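Chitinase (Chromobacterium violaceum, PDB 4TXG) probably hydrolyses the glycosidic bonds of chitin, as a family 18 glycoside hydrolase that carries a carbohydrate-binding module. Local coordinates at residues G497-H506 with E514-H524; P653-F661 with T777-P788. All coordinates share one frame; numbering follows the deposited sequence.

Contact 1 of 2, residues G497-H506 with E514-H524; sequences GAVGIDNIWH and EIPGGSNPMWH
A long loop of the family 18 glycoside hydrolase domain folds back on itself, 497-506 lying against the 514-524 run that leads into helix 522-530. Asn503 ties the two together. Its amide lies almost coplanar with the Glu514 carboxylate, 16° apart, and ND2 gives one N-H to Glu514 OE2 at 2.8 Å and another to Ile515 O, while OD1 takes the N-H of Ser519 in its carbonyl plane. Glu514 OE2 is gripped twice, by Asn503 ND2 on its anti lone pair and by Gly500 N on its syn one. The amide of Asn520 does similar work: ND2 reaches Asp502 O from above the carbonyl plane, and OD1 receives Ile504 N. Gly517 N and Gly518 N share Ala498 O, each 3.0 Å from it; a side chain at Gly518, where phi is positive, would press on Ala498, and one at Gly517 would jam against Pro516 O. Pro521, the N-cap residue, lays its ring over one face of the Trp505 indole, whose NE1 is bonded to Tyr540. His524, with CG anti to its backbone N (chi1 -177°), receives Ile504 CD1 over one ring face, and NE2 donates to Ile501 O, 2.7 Å away, close to the imidazole plane.

Contact 2 of 2, residues P653-F661 with T777-P788; sequences PTAAIDVGF and TYAIRDEAPYLP
The guanidinium of Arg781 meets its partners at the edge: NH2 donates in plane to Pro785 O, 3.0 Å away, and NH1 to a water that also bonds Asp658 OD2. That water bridges acid and base, whose planes stand 83° apart; the direct salt bridge of Asp658 is with Arg684, and Tyr789 adds a cation-pi contact to Arg781. On the Phe661 ring, Ile780 CG2 comes to the edge, 4.0 Å from CE1, while Tyr769 stacks on the ring. The Tyr778 ring is approached obliquely by Ala655 CB, 3.7 Å from CD2, and by Ile657 CG2; its hydroxyl bonds Lys776.

Between these groups run two short parallel strands. Ala779 N donates to Ala655 O, Ile657 N to Ala779 O at 2.8 Å, and Arg781 N to Ile657 O. Ala656 and Ala779 face one side of the sheet, Ile657 and Ile780 the other. The small Ala656 lets Leu787 CB approach to 4.0 Å of its CB as the chain returns and Pro788 O accepts Ala656 N, 2.9 Å away. With CG1 between backbone N and carbonyl carbon (chi1 66°), Ile780 sets its branches against Val659 O. At Asp658, the centre of an inverse gamma turn, the chain leaves this pairing, and a water joins Asp658 OD1 and Val659 O to Asp782 N. Strand 656-657 thus edges a mixed sheet by a parallel pair, and the chain passes on into strand 659-664 of a second, antiparallel sheet: one segment serving as an edge strand in each of two sheets of the Chitinase C region.

Overall arrangement
From the N terminus, the chain first lays down seven parallel strands of the family 18 TIM barrel, from 155-161 to 457-462. Contact 1 then closes a short loop, seven residues between its segments, in the insertion between barrel strands 457-462 and 599-603, where the chain runs from strand 466-468 to helix 522-530. Strand 599-603 completes the barrel against 155-161. Only afterwards comes contact 2, which closes a far longer loop, 115 residues, and brings the start of the Chitinase C region beside its last strand, 776-780. The two loops follow in series, neither nesting nor crossing. The centres of contact 1 and contact 2 are about 54 Å apart, on opposite sides of the chain's centre.

Contact 1 of 2, residues G497-H506 with E514-H524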
loop_
_atom_site.group_PDB
_atom_site.type_symbol
_atom_site.label_atom_id
_atom_site.label_comp_id
_atom_site.label_asym_id
_atom_site.label_seq_id
_atom_site.Cartn_x
_atom_site.Cartn_y
_atom_site.Cartn_z
ATOM N N GLY A 497 10.342 6.166 22.447
ATOM C CA GLY A 497 10.860 5.099 21.601
ATOM C C GLY A 497 11.952 4.287 22.267
ATOM O O GLY A 497 12.766 4.829 23.009
ATOM N N ALA A 498 11.970 2.982 22.010
ATOM C CA ALA A 498 13.004 2.132 22.589
ATOM C C ALA A 498 14.345 2.460 21.941
ATOM O O ALA A 498 14.397 2.919 20.797
ATOM C CB ALA A 498 12.656 0.661 22.415
ATOM N N VAL A 499 15.426 2.242 22.681
ATOM C CA VAL A 499 16.739 2.719 22.261
ATOM C C VAL A 499 17.813 1.648 22.383
ATOM O O VAL A 499 17.577 0.577 22.934
ATOM C CB VAL A 499 17.184 3.959 23.098
ATOM C CG1 VAL A 499 16.246 5.165 22.864
ATOM C CG2 VAL A 499 17.266 3.609 24.585
ATOM N N GLY A 500 18.992 1.947 21.846
ATOM C CA GLY A 500 20.165 1.104 22.038
ATOM C C GLY A 500 20.013 -0.280 21.435
ATOM O O GLY A 500 19.759 -0.415 20.239
ATOM N N ILE A 501 20.156 -1.307 22.268
ATOM C CA ILE A 501 20.058 -2.692 21.798
ATOM C C ILE A 501 18.638 -3.000 21.324
ATOM O O ILE A 501 18.409 -3.972 20.596
ATOM C CB ILE A 501 20.476 -3.690 22.904
ATOM C CG1 ILE A 501 20.736 -5.084 22.316
ATOM C CG2 ILE A 501 19.438 -3.717 24.026
ATOM C CD1 ILE A 501 21.363 -6.067 23.300
ATOM N N ASP A 502 17.687 -2.147 21.715
ATOM C CA ASP A 502 16.292 -2.282 21.284
ATOM C C ASP A 502 15.960 -1.489 20.015
ATOM O O ASP A 502 14.790 -1.379 19.641
ATOM C CB ASP A 502 15.351 -1.820 22.399
ATOM C CG ASP A 502 15.471 -2.652 23.648
ATOM O OD1 ASP A 502 15.678 -3.883 23.525
ATOM O OD2 ASP A 502 15.356 -2.073 24.755
ATOM N N ASN A 503 16.974 -0.949 19.343
ATOM C CA ASN A 503 16.734 0.015 18.273
ATOM C C ASN A 503 17.880 0.020 17.249
ATOM O O ASN A 503 18.328 1.075 16.813
ATOM C CB ASN A 503 16.543 1.408 18.903
ATOM C CG ASN A 503 16.042 2.459 17.920
ATOM O OD1 ASN A 503 15.211 2.191 17.054
ATOM N ND2 ASN A 503 16.558 3.676 18.062
ATOM N N ILE A 504 18.355 -1.163 16.863
ATOM C CA ILE A 504 19.617 -1.227 16.123
ATOM C C ILE A 504 19.516 -0.755 14.674
ATOM O O ILE A 504 20.530 -0.450 14.057
ATOM C CB ILE A 504 20.225 -2.655 16.148
ATOM C CG1 ILE A 504 19.505 -3.613 15.192
ATOM C CG2 ILE A 504 20.250 -3.194 17.574
ATOM C CD1 ILE A 504 20.273 -4.947 14.995
ATOM N N TRP A 505 18.301 -0.684 14.137
ATOM C CA TRP A 505 18.114 -0.163 12.786
ATOM C C TRP A 505 17.620 1.284 12.825
ATOM O O TRP A 505 16.864 1.716 11.958
ATOM C CB TRP A 505 17.143 -1.041 12.003
ATOM C CG TRP A 505 17.834 -2.096 11.195
ATOM C CD1 TRP A 505 19.149 -2.460 11.265
ATOM C CD2 TRP A 505 17.241 -2.922 10.187
ATOM N NE1 TRP A 505 19.412 -3.461 10.355
ATOM C CE2 TRP A 505 18.254 -3.763 9.684
ATOM C CE3 TRP A 505 15.951 -3.027 9.660
ATOM C CZ2 TRP A 505 18.017 -4.699 8.670
ATOM C CZ3 TRP A 505 15.718 -3.959 8.659
ATOM C CH2 TRP A 505 16.744 -4.775 8.173
ATOM N N HIS A 506 18.068 2.029 13.830
ATOM C CA HIS A 506 17.718 3.443 13.962
ATOM C C HIS A 506 18.246 4.306 12.821
ATOM O O HIS A 506 19.239 3.968 12.168
ATOM C CB HIS A 506 18.260 3.999 15.276
ATOM C CG HIS A 506 19.746 3.867 15.412
ATOM N ND1 HIS A 506 20.341 2.847 16.126
ATOM C CD2 HIS A 506 20.757 4.613 14.909
ATOM C CE1 HIS A 506 21.654 2.976 16.063
ATOM N NE2 HIS A 506 21.935 4.041 15.332
ATOM N N GLU A 514 21.315 8.822 17.711
ATOM C CA GLU A 514 20.261 7.849 17.460
ATOM C C GLU A 514 18.862 8.436 17.696
ATOM O O GLU A 514 18.602 9.066 18.718
ATOM C CB GLU A 514 20.489 6.621 18.346
ATOM C CG GLU A 514 19.266 5.783 18.590
ATOM C CD GLU A 514 19.439 4.816 19.749
ATOM O OE1 GLU A 514 20.261 5.077 20.651
ATOM O OE2 GLU A 514 18.747 3.788 19.753
ATOM N N ILE A 515 17.971 8.241 16.733
ATOM C CA ILE A 515 16.556 8.568 16.915
ATOM C C ILE A 515 15.825 7.350 17.481
ATOM O O ILE A 515 15.802 6.308 16.831
ATOM C CB ILE A 515 15.910 8.984 15.580
ATOM C CG1 ILE A 515 16.636 10.203 15.000
ATOM C CG2 ILE A 515 14.421 9.242 15.755
ATOM C CD1 ILE A 515 16.239 10.527 13.574
ATOM N N PRO A 516 15.233 7.474 18.687
ATOM C CA PRO A 516 14.514 6.362 19.329
ATOM C C PRO A 516 13.349 5.848 18.492
ATOM O O PRO A 516 12.821 6.591 17.661
ATOM C CB PRO A 516 13.986 6.980 20.633
ATOM C CG PRO A 516 14.830 8.193 20.856
ATOM C CD PRO A 516 15.152 8.708 19.487
ATOM N N GLY A 517 12.952 4.596 18.700
ATOM C CA GLY A 517 11.806 4.068 17.974
ATOM C C GLY A 517 11.642 2.558 17.997
ATOM O O GLY A 517 10.683 2.039 17.427
ATOM N N GLY A 518 12.563 1.851 18.648
ATOM C CA GLY A 518 12.447 0.403 18.752
ATOM C C GLY A 518 12.462 -0.331 17.416
ATOM O O GLY A 518 11.739 -1.315 17.244
ATOM N N SER A 519 13.274 0.154 16.473
ATOM C CA SER A 519 13.330 -0.414 15.121
ATOM C C SER A 519 14.467 -1.408 14.983
ATOM O O SER A 519 15.631 -1.048 15.156
ATOM C CB SER A 519 13.509 0.682 14.057
ATOM O OG SER A 519 12.450 1.621 14.097
ATOM N N ASN A 520 14.123 -2.648 14.639
ATOM C CA ASN A 520 15.084 -3.741 14.516
ATOM C C ASN A 520 14.687 -4.668 13.378
ATOM O O ASN A 520 13.504 -4.817 13.108
ATOM C CB ASN A 520 15.149 -4.579 15.801
ATOM C CG ASN A 520 15.390 -3.749 17.044
ATOM O OD1 ASN A 520 16.527 -3.388 17.347
ATOM N ND2 ASN A 520 14.321 -3.465 17.783
ATOM N N PRO A 521 15.665 -5.338 12.751
ATOM C CA PRO A 521 15.314 -6.439 11.848
ATOM C C PRO A 521 14.763 -7.600 12.665
ATOM O O PRO A 521 15.117 -7.706 13.844
ATOM C CB PRO A 521 16.651 -6.801 11.197
ATOM C CG PRO A 521 17.676 -6.440 12.239
ATOM C CD PRO A 521 17.124 -5.181 12.896
ATOM N N MET A 522 13.932 -8.457 12.076
ATOM C CA MET A 522 13.350 -9.533 12.873
ATOM C C MET A 522 14.399 -10.547 13.357
ATOM O O MET A 522 14.185 -11.208 14.383
ATOM C CB MET A 522 12.224 -10.238 12.098
ATOM C CG MET A 522 10.831 -9.612 12.355
ATOM S SD MET A 522 10.460 -9.428 14.117
ATOM C CE MET A 522 10.616 -11.122 14.664
ATOM N N TRP A 523 15.538 -10.674 12.669
ATOM C CA TRP A 523 16.574 -11.554 13.219
ATOM C C TRP A 523 17.073 -11.035 14.564
ATOM O O TRP A 523 17.369 -11.822 15.469
ATOM C CB TRP A 523 17.779 -11.746 12.279
ATOM C CG TRP A 523 18.145 -10.626 11.316
ATOM C CD1 TRP A 523 17.597 -10.398 10.078
ATOM C CD2 TRP A 523 19.202 -9.659 11.465
ATOM N NE1 TRP A 523 18.220 -9.334 9.474
ATOM C CE2 TRP A 523 19.203 -8.859 10.300
ATOM C CE3 TRP A 523 20.125 -9.374 12.479
ATOM C CZ2 TRP A 523 20.094 -7.793 10.120
ATOM C CZ3 TRP A 523 21.014 -8.323 12.298
ATOM C CH2 TRP A 523 20.989 -7.542 11.127
ATOM N N HIS A 524 17.157 -9.717 14.717
ATOM C CA HIS A 524 17.623 -9.197 15.990
ATOM C C HIS A 524 16.563 -9.428 17.069
ATOM O O HIS A 524 16.901 -9.804 18.188
ATOM C CB HIS A 524 17.991 -7.711 15.896
ATOM C CG HIS A 524 18.547 -7.166 17.179
ATOM N ND1 HIS A 524 19.661 -7.694 17.783
ATOM C CD2 HIS A 524 18.114 -6.163 17.984
ATOM C CE1 HIS A 524 19.909 -7.031 18.906
ATOM N NE2 HIS A 524 18.978 -6.107 19.051
HETATM O O HOH W 1 13.652 3.752 15.389
#

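Contact 2 of 2, residues P653-F661 with T777-P788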
loop_
_atom_site.group_PDB
_atom_site.type_symbol
_atom_site.label_atom_id
_atom_site.label_comp_id
_atom_site.label_asym_id
_atom_site.label_seq_id
_atom_site.Cartn_x
_atom_site.Cartn_y
_atom_site.Cartn_z
ATOM N N PRO A 653 -26.062 -9.291 -15.070
ATOM C CA PRO A 653 -26.792 -8.678 -16.182
ATOM C C PRO A 653 -26.231 -9.100 -17.527
ATOM O O PRO A 653 -25.022 -9.304 -17.671
ATOM C CB PRO A 653 -26.587 -7.177 -15.957
ATOM C CG PRO A 653 -26.324 -7.053 -14.499
ATOM C CD PRO A 653 -25.531 -8.281 -14.139
ATOM N N THR A 654 -27.117 -9.232 -18.504
ATOM C CA THR A 654 -26.724 -9.624 -19.844
ATOM C C THR A 654 -26.794 -8.427 -20.786
ATOM O O THR A 654 -26.426 -8.519 -21.959
ATOM C CB THR A 654 -27.619 -10.760 -20.368
ATOM O OG1 THR A 654 -28.983 -10.325 -20.385
ATOM C CG2 THR A 654 -27.501 -11.969 -19.459
ATOM N N ALA A 655 -27.269 -7.302 -20.254
ATOM C CA ALA A 655 -27.350 -6.065 -21.017
ATOM C C ALA A 655 -26.851 -4.891 -20.184
ATOM O O ALA A 655 -26.819 -4.950 -18.953
ATOM C CB ALA A 655 -28.777 -5.815 -21.484
ATOM N N ALA A 656 -26.467 -3.814 -20.857
ATOM C CA ALA A 656 -25.957 -2.650 -20.153
ATOM C C ALA A 656 -26.684 -1.385 -20.577
ATOM O O ALA A 656 -27.406 -1.372 -21.571
ATOM C CB ALA A 656 -24.460 -2.499 -20.391
ATOM N N ILE A 657 -26.501 -0.323 -19.799
ATOM C CA ILE A 657 -27.016 0.996 -20.175
ATOM C C ILE A 657 -25.941 2.012 -19.819
ATOM O O ILE A 657 -25.207 1.818 -18.850
ATOM C CB ILE A 657 -28.362 1.314 -19.467
ATOM C CG1 ILE A 657 -28.973 2.617 -20.006
ATOM C CG2 ILE A 657 -28.185 1.339 -17.948
ATOM C CD1 ILE A 657 -30.381 2.907 -19.490
ATOM N N ASP A 658 -25.815 3.084 -20.598
ATOM C CA ASP A 658 -24.768 4.065 -20.314
ATOM C C ASP A 658 -25.245 5.111 -19.316
ATOM O O ASP A 658 -25.674 6.202 -19.693
ATOM C CB ASP A 658 -24.293 4.751 -21.592
ATOM C CG ASP A 658 -22.918 5.367 -21.440
ATOM O OD1 ASP A 658 -22.420 5.469 -20.291
ATOM O OD2 ASP A 658 -22.333 5.750 -22.475
ATOM N N VAL A 659 -25.187 4.743 -18.043
ATOM C CA VAL A 659 -25.476 5.654 -16.948
ATOM C C VAL A 659 -24.190 5.773 -16.143
ATOM O O VAL A 659 -23.546 4.763 -15.842
ATOM C CB VAL A 659 -26.640 5.148 -16.073
ATOM C CG1 VAL A 659 -26.825 6.030 -14.840
ATOM C CG2 VAL A 659 -27.921 5.113 -16.904
ATOM N N GLY A 660 -23.797 7.004 -15.839
ATOM C CA GLY A 660 -22.559 7.249 -15.121
ATOM C C GLY A 660 -22.805 7.616 -13.672
ATOM O O GLY A 660 -23.798 8.270 -13.350
ATOM N N PHE A 661 -21.894 7.193 -12.798
ATOM C CA PHE A 661 -21.985 7.475 -11.367
ATOM C C PHE A 661 -20.661 8.005 -10.841
ATOM O O PHE A 661 -19.607 7.452 -11.159
ATOM C CB PHE A 661 -22.327 6.219 -10.560
ATOM C CG PHE A 661 -23.679 5.642 -10.839
ATOM C CD1 PHE A 661 -23.895 4.851 -11.961
ATOM C CD2 PHE A 661 -24.723 5.845 -9.951
ATOM C CE1 PHE A 661 -25.138 4.301 -12.205
ATOM C CE2 PHE A 661 -25.971 5.293 -10.195
ATOM C CZ PHE A 661 -26.177 4.525 -11.326
ATOM N N THR A 777 -32.895 -5.567 -15.259
ATOM C CA THR A 777 -31.721 -5.054 -14.564
ATOM C C THR A 777 -30.520 -4.989 -15.510
ATOM O O THR A 777 -30.145 -5.987 -16.128
ATOM C CB THR A 777 -31.380 -5.916 -13.328
ATOM O OG1 THR A 777 -32.485 -5.890 -12.416
ATOM C CG2 THR A 777 -30.146 -5.375 -12.617
ATOM N N TYR A 778 -29.930 -3.802 -15.616
ATOM C CA TYR A 778 -28.825 -3.545 -16.537
ATOM C C TYR A 778 -27.537 -3.289 -15.779
ATOM O O TYR A 778 -27.564 -2.686 -14.720
ATOM C CB TYR A 778 -29.126 -2.324 -17.416
ATOM C CG TYR A 778 -30.332 -2.493 -18.313
ATOM C CD1 TYR A 778 -31.612 -2.186 -17.858
ATOM C CD2 TYR A 778 -30.191 -2.973 -19.609
ATOM C CE1 TYR A 778 -32.724 -2.349 -18.684
ATOM C CE2 TYR A 778 -31.294 -3.135 -20.441
ATOM C CZ TYR A 778 -32.555 -2.820 -19.969
ATOM O OH TYR A 778 -33.652 -2.985 -20.795
ATOM N N ALA A 779 -26.413 -3.734 -16.329
ATOM C CA ALA A 779 -25.121 -3.249 -15.860
ATOM C C ALA A 779 -24.903 -1.877 -16.489
ATOM O O ALA A 779 -25.717 -1.434 -17.300
ATOM C CB ALA A 779 -24.005 -4.206 -16.238
ATOM N N ILE A 780 -23.844 -1.179 -16.099
ATOM C CA ILE A 780 -23.549 0.084 -16.768
ATOM C C ILE A 780 -22.365 -0.093 -17.707
ATOM O O ILE A 780 -21.484 -0.917 -17.477
ATOM C CB ILE A 780 -23.290 1.244 -15.772
ATOM C CG1 ILE A 780 -22.014 1.035 -14.957
ATOM C CG2 ILE A 780 -24.487 1.418 -14.833
ATOM C CD1 ILE A 780 -21.624 2.269 -14.146
ATOM N N ARG A 781 -22.367 0.674 -18.791
ATOM C CA ARG A 781 -21.341 0.536 -19.816
ATOM C C ARG A 781 -19.946 0.884 -19.296
ATOM O O ARG A 781 -18.953 0.368 -19.805
ATOM C CB ARG A 781 -21.666 1.418 -21.026
ATOM C CG ARG A 781 -22.943 1.064 -21.769
ATOM C CD ARG A 781 -22.793 1.423 -23.247
ATOM N NE ARG A 781 -21.823 0.550 -23.898
ATOM C CZ ARG A 781 -21.188 0.841 -25.029
ATOM N NH1 ARG A 781 -21.412 1.998 -25.646
ATOM N NH2 ARG A 781 -20.322 -0.025 -25.542
ATOM N N ASP A 782 -19.865 1.746 -18.284
ATOM C CA ASP A 782 -18.560 2.103 -17.708
ATOM C C ASP A 782 -17.854 0.889 -17.109
ATOM O O ASP A 782 -16.621 0.862 -17.022
ATOM C CB ASP A 782 -18.706 3.186 -16.635
ATOM C CG ASP A 782 -18.938 4.563 -17.224
ATOM O OD1 ASP A 782 -18.644 4.751 -18.422
ATOM O OD2 ASP A 782 -19.417 5.455 -16.489
ATOM N N GLU A 783 -18.634 -0.111 -16.699
ATOM C CA GLU A 783 -18.075 -1.322 -16.102
ATOM C C GLU A 783 -18.196 -2.534 -17.004
ATOM O O GLU A 783 -17.467 -3.512 -16.843
ATOM C CB GLU A 783 -18.759 -1.631 -14.769
ATOM C CG GLU A 783 -18.532 -0.564 -13.719
ATOM C CD GLU A 783 -19.108 -0.945 -12.372
ATOM O OE1 GLU A 783 -20.303 -1.316 -12.322
ATOM O OE2 GLU A 783 -18.359 -0.874 -11.372
ATOM N N ALA A 784 -19.136 -2.476 -17.940
ATOM C CA ALA A 784 -19.429 -3.617 -18.798
ATOM C C ALA A 784 -19.539 -3.167 -20.255
ATOM O O ALA A 784 -20.619 -3.210 -20.848
ATOM C CB ALA A 784 -20.723 -4.305 -18.337
ATOM N N PRO A 785 -18.406 -2.752 -20.844
ATOM C CA PRO A 785 -18.401 -2.102 -22.160
ATOM C C PRO A 785 -18.712 -3.029 -23.337
ATOM O O PRO A 785 -18.995 -2.529 -24.427
ATOM C CB PRO A 785 -16.972 -1.566 -22.265
ATOM C CG PRO A 785 -16.166 -2.515 -21.450
ATOM C CD PRO A 785 -17.043 -2.868 -20.286
ATOM N N TYR A 786 -18.680 -4.343 -23.131
ATOM C CA TYR A 786 -18.926 -5.268 -24.233
ATOM C C TYR A 786 -20.328 -5.884 -24.241
ATOM O O TYR A 786 -20.678 -6.605 -25.176
ATOM C CB TYR A 786 -17.892 -6.389 -24.223
ATOM C CG TYR A 786 -16.460 -5.926 -24.298
ATOM C CD1 TYR A 786 -15.935 -5.415 -25.478
ATOM C CD2 TYR A 786 -15.620 -6.027 -23.191
ATOM C CE1 TYR A 786 -14.610 -5.004 -25.549
ATOM C CE2 TYR A 786 -14.297 -5.622 -23.255
ATOM C CZ TYR A 786 -13.798 -5.109 -24.436
ATOM O OH TYR A 786 -12.481 -4.701 -24.506
ATOM N N LEU A 787 -21.129 -5.616 -23.216
ATOM C CA LEU A 787 -22.515 -6.083 -23.243
ATOM C C LEU A 787 -23.311 -5.290 -24.270
ATOM O O LEU A 787 -23.045 -4.104 -24.475
ATOM C CB LEU A 787 -23.173 -5.948 -21.864
ATOM C CG LEU A 787 -22.670 -6.857 -20.737
ATOM C CD1 LEU A 787 -23.450 -6.559 -19.463
ATOM C CD2 LEU A 787 -22.797 -8.336 -21.126
ATOM N N PRO A 788 -24.289 -5.939 -24.922
ATOM C CA PRO A 788 -25.227 -5.184 -25.760
ATOM C C PRO A 788 -25.935 -4.149 -24.891
ATOM O O PRO A 788 -26.184 -4.434 -23.716
ATOM C CB PRO A 788 -26.195 -6.257 -26.274
ATOM C CG PRO A 788 -26.086 -7.374 -25.284
ATOM C CD PRO A 788 -24.653 -7.364 -24.828
HETATM O O HOH W 2 -29.606 -7.682 -18.128
HETATM O O HOH W 3 -22.007 3.764 -18.025
HETATM O O HOH W 4 -23.077 4.405 -24.982
HETATM O O HOH W 5 -19.829 5.546 -13.827
#